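Local coordinates for protein L-2,4-diaminobutyric acid acetyltransferase (Geobacillus sp., PDB 6SLK) that probably transfers the acetyl group of acetyl-CoA to L-2,4-diaminobutyric acid, as a member of the GNAT acetyltransferase family, at residues V119-T124 against L170-P175. Numbering follows the deposited sequence.
Sequences VRFIET and LFVIGP
R120 meets P175 through its backbone: the carbonyl O receives a CA-H...O contact from P175 CA at 3.4 Å, where the G174-P175 peptide bond is cis. The R120 side chain instead makes a cation-pi contact with F177. F121 CG is anti to the carbonyl carbon (chi1 -62°), which brings CE1 to 3.4 Å from P175 N and lays the ring alongside the proline ring, pointing the same way. F121 CD1 touches V172 CG1 at 3.7 Å, while I173 O sits near the ring plane at its edge. Cutting F121 back to an alanine is likely to leave the P175 ring and V172 CG1 without their apolar cover. I122 pairs with I173 through two backbone hydrogen bonds, and their CB atoms lie 4.1 Å apart on the face packed by Y140 of helix 131-143. This antiparallel pairing (169° between 121-124 and 170-173) joins strand 121-125 to 168-173 in the C-terminal half of the GNAT sheet, where 121-125 also runs parallel to 85-93. E123 crosses L170 on the opposite face, E123 CG to L170 CD1 3.8 Å, and its OE2 is hydrogen-bonded to Y56 OH of the second subunit, which also packs on L170. T124 closes the ladder: F171 N donates to T124 O at 2.8 Å with an N-H...O angle of 179°, and T124 CG2 rests 3.9 Å from F171 CB, while OG1 is hydrogen-bonded to V88 O.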
ATOM      1  N   VAL A 119       4.875  18.737  -6.367  1.00 39.03           N
ATOM      2  CA  VAL A 119       3.845  17.954  -7.075  1.00 42.53           C
ATOM      3  C   VAL A 119       3.188  18.855  -8.151  1.00 39.69           C
ATOM      4  O   VAL A 119       2.868  19.993  -7.901  1.00 40.04           O
ATOM      5  CB  VAL A 119       2.757  17.430  -6.104  1.00 42.61           C
ATOM      6  CG1 VAL A 119       1.619  16.781  -6.888  1.00 37.25           C
ATOM      7  CG2 VAL A 119       3.370  16.401  -5.113  1.00 37.82           C
ATOM      8  N   ARG A 120       3.045  18.317  -9.338  1.00 34.45           N
ATOM      9  CA  ARG A 120       2.446  18.954 -10.495  1.00 37.75           C
ATOM     10  C   ARG A 120       1.132  18.227 -10.982  1.00 39.54           C
ATOM     11  O   ARG A 120       0.457  18.756 -11.814  1.00 39.39           O
ATOM     12  CB  ARG A 120       3.486  18.978 -11.618  1.00 33.72           C
ATOM     13  CG  ARG A 120       4.731  19.833 -11.274  1.00 35.99           C
ATOM     14  CD  ARG A 120       5.739  19.835 -12.422  1.00 39.84           C
ATOM     15  NE  ARG A 120       6.845  20.744 -12.107  1.00 42.78           N
ATOM     16  CZ  ARG A 120       6.933  22.046 -12.392  1.00 45.24           C
ATOM     17  NH1 ARG A 120       5.980  22.698 -13.058  1.00 41.88           N
ATOM     18  NH2 ARG A 120       7.997  22.722 -11.974  1.00 43.55           N
ATOM     19  N   PHE A 121       0.860  16.984 -10.571  1.00 36.34           N
ATOM     20  CA  PHE A 121      -0.404  16.272 -10.869  1.00 33.89           C
ATOM     21  C   PHE A 121      -0.932  15.528  -9.640  1.00 37.91           C
ATOM     22  O   PHE A 121      -0.130  15.056  -8.805  1.00 33.42           O
ATOM     23  CB  PHE A 121      -0.248  15.254 -11.937  1.00 30.20           C
ATOM     24  CG  PHE A 121       0.164  15.789 -13.241  1.00 32.74           C
ATOM     25  CD1 PHE A 121      -0.781  16.284 -14.121  1.00 35.62           C
ATOM     26  CD2 PHE A 121       1.523  15.766 -13.638  1.00 33.90           C
ATOM     27  CE1 PHE A 121      -0.401  16.740 -15.386  1.00 33.89           C
ATOM     28  CE2 PHE A 121       1.910  16.241 -14.890  1.00 35.79           C
ATOM     29  CZ  PHE A 121       0.933  16.720 -15.771  1.00 37.23           C
ATOM     30  N   ILE A 122      -2.259  15.466  -9.519  1.00 33.86           N
ATOM     31  CA  ILE A 122      -2.978  14.470  -8.710  1.00 34.98           C
ATOM     32  C   ILE A 122      -3.594  13.408  -9.636  1.00 40.42           C
ATOM     33  O   ILE A 122      -4.180  13.693 -10.687  1.00 36.47           O
ATOM     34  CB  ILE A 122      -4.076  15.065  -7.840  1.00 33.34           C
ATOM     35  CG1 ILE A 122      -3.497  16.073  -6.884  1.00 38.36           C
ATOM     36  CG2 ILE A 122      -4.804  13.959  -7.085  1.00 38.24           C
ATOM     37  CD1 ILE A 122      -4.430  17.141  -6.317  1.00 39.77           C
ATOM     38  N   GLU A 123      -3.459  12.165  -9.231  1.00 32.46           N
ATOM     39  CA  GLU A 123      -4.008  11.055  -9.978  1.00 31.49           C
ATOM     40  C   GLU A 123      -4.775  10.221  -8.956  1.00 34.36           C
ATOM     41  O   GLU A 123      -4.396  10.144  -7.754  1.00 32.82           O
ATOM     42  CB  GLU A 123      -2.861  10.373 -10.614  1.00 33.41           C
ATOM     43  CG  GLU A 123      -3.182   9.348 -11.588  1.00 36.64           C
ATOM     44  CD  GLU A 123      -1.966   9.038 -12.430  1.00 44.46           C
ATOM     45  OE1 GLU A 123      -1.418   9.939 -13.096  1.00 35.71           O
ATOM     46  OE2 GLU A 123      -1.545   7.864 -12.406  1.00 42.67           O
ATOM     47  N   THR A 124      -5.929   9.741  -9.370  1.00 30.05           N
ATOM     48  CA  THR A 124      -6.758   8.908  -8.570  1.00 29.17           C
ATOM     49  C   THR A 124      -7.743   8.126  -9.449  1.00 32.88           C
ATOM     50  O   THR A 124      -7.867   8.352 -10.622  1.00 33.01           O
ATOM     51  CB  THR A 124      -7.509   9.740  -7.505  1.00 31.84           C
ATOM     52  OG1 THR A 124      -8.055   8.906  -6.470  1.00 33.92           O
ATOM     53  CG2 THR A 124      -8.646  10.508  -8.112  1.00 35.41           C
ATOM     54  N   LEU A 170      -9.907   6.648 -14.283  1.00 32.19           N
ATOM     55  CA  LEU A 170      -8.793   7.464 -13.863  1.00 29.70           C
ATOM     56  C   LEU A 170      -9.048   8.958 -13.980  1.00 31.43           C
ATOM     57  O   LEU A 170      -9.538   9.443 -15.010  1.00 34.36           O
ATOM     58  CB  LEU A 170      -7.615   7.075 -14.746  1.00 30.23           C
ATOM     59  CG  LEU A 170      -6.264   7.659 -14.354  1.00 33.06           C
ATOM     60  CD1 LEU A 170      -5.762   7.057 -13.057  1.00 32.23           C
ATOM     61  CD2 LEU A 170      -5.255   7.526 -15.482  1.00 35.55           C
ATOM     62  N   PHE A 171      -8.766   9.686 -12.913  1.00 29.68           N
ATOM     63  CA  PHE A 171      -8.878  11.118 -12.873  1.00 30.94           C
ATOM     64  C   PHE A 171      -7.490  11.678 -12.745  1.00 33.05           C
ATOM     65  O   PHE A 171      -6.769  11.226 -11.893  1.00 37.54           O
ATOM     66  CB  PHE A 171      -9.692  11.620 -11.694  1.00 33.22           C
ATOM     67  CG  PHE A 171     -11.159  11.381 -11.773  1.00 36.14           C
ATOM     68  CD1 PHE A 171     -11.689  10.109 -11.967  1.00 45.51           C
ATOM     69  CD2 PHE A 171     -12.063  12.436 -11.574  1.00 44.41           C
ATOM     70  CE1 PHE A 171     -13.096   9.903 -12.012  1.00 45.54           C
ATOM     71  CE2 PHE A 171     -13.446  12.232 -11.638  1.00 43.04           C
ATOM     72  CZ  PHE A 171     -13.966  10.967 -11.843  1.00 42.29           C
ATOM     73  N   VAL A 172      -7.078  12.586 -13.651  1.00 31.33           N
ATOM     74  CA  VAL A 172      -5.825  13.293 -13.537  1.00 30.45           C
ATOM     75  C   VAL A 172      -6.155  14.759 -13.442  1.00 31.83           C
ATOM     76  O   VAL A 172      -6.819  15.324 -14.328  1.00 34.07           O
ATOM     77  CB  VAL A 172      -4.872  13.028 -14.695  1.00 31.44           C
ATOM     78  CG1 VAL A 172      -3.577  13.826 -14.526  1.00 29.98           C
ATOM     79  CG2 VAL A 172      -4.595  11.531 -14.902  1.00 32.26           C
ATOM     80  N   ILE A 173      -5.675  15.368 -12.375  1.00 31.18           N
ATOM     81  CA  ILE A 173      -5.764  16.793 -12.085  1.00 33.89           C
ATOM     82  C   ILE A 173      -4.402  17.469 -12.269  1.00 35.00           C
ATOM     83  O   ILE A 173      -3.413  17.095 -11.636  1.00 35.91           O
ATOM     84  CB  ILE A 173      -6.261  17.018 -10.677  1.00 34.15           C
ATOM     85  CG1 ILE A 173      -7.625  16.397 -10.547  1.00 36.31           C
ATOM     86  CG2 ILE A 173      -6.234  18.496 -10.278  1.00 36.13           C
ATOM     87  CD1 ILE A 173      -8.204  16.647  -9.186  1.00 40.35           C
ATOM     88  N   GLY A 174      -4.358  18.487 -13.126  1.00 32.45           N
ATOM     89  CA  GLY A 174      -3.161  19.199 -13.442  1.00 33.96           C
ATOM     90  C   GLY A 174      -2.967  19.292 -14.939  1.00 34.94           C
ATOM     91  O   GLY A 174      -3.838  18.876 -15.671  1.00 37.96           O
ATOM     92  N   PRO A 175      -1.824  19.817 -15.401  1.00 34.46           N
ATOM     93  CA  PRO A 175      -0.716  20.272 -14.569  1.00 34.46           C
ATOM     94  C   PRO A 175      -0.997  21.452 -13.698  1.00 36.13           C
ATOM     95  O   PRO A 175      -1.826  22.295 -14.031  1.00 37.75           O
ATOM     96  CB  PRO A 175       0.354  20.665 -15.589  1.00 38.11           C
ATOM     97  CG  PRO A 175      -0.217  20.476 -16.919  1.00 36.19           C
ATOM     98  CD  PRO A 175      -1.649  20.200 -16.795  1.00 36.85           C
TER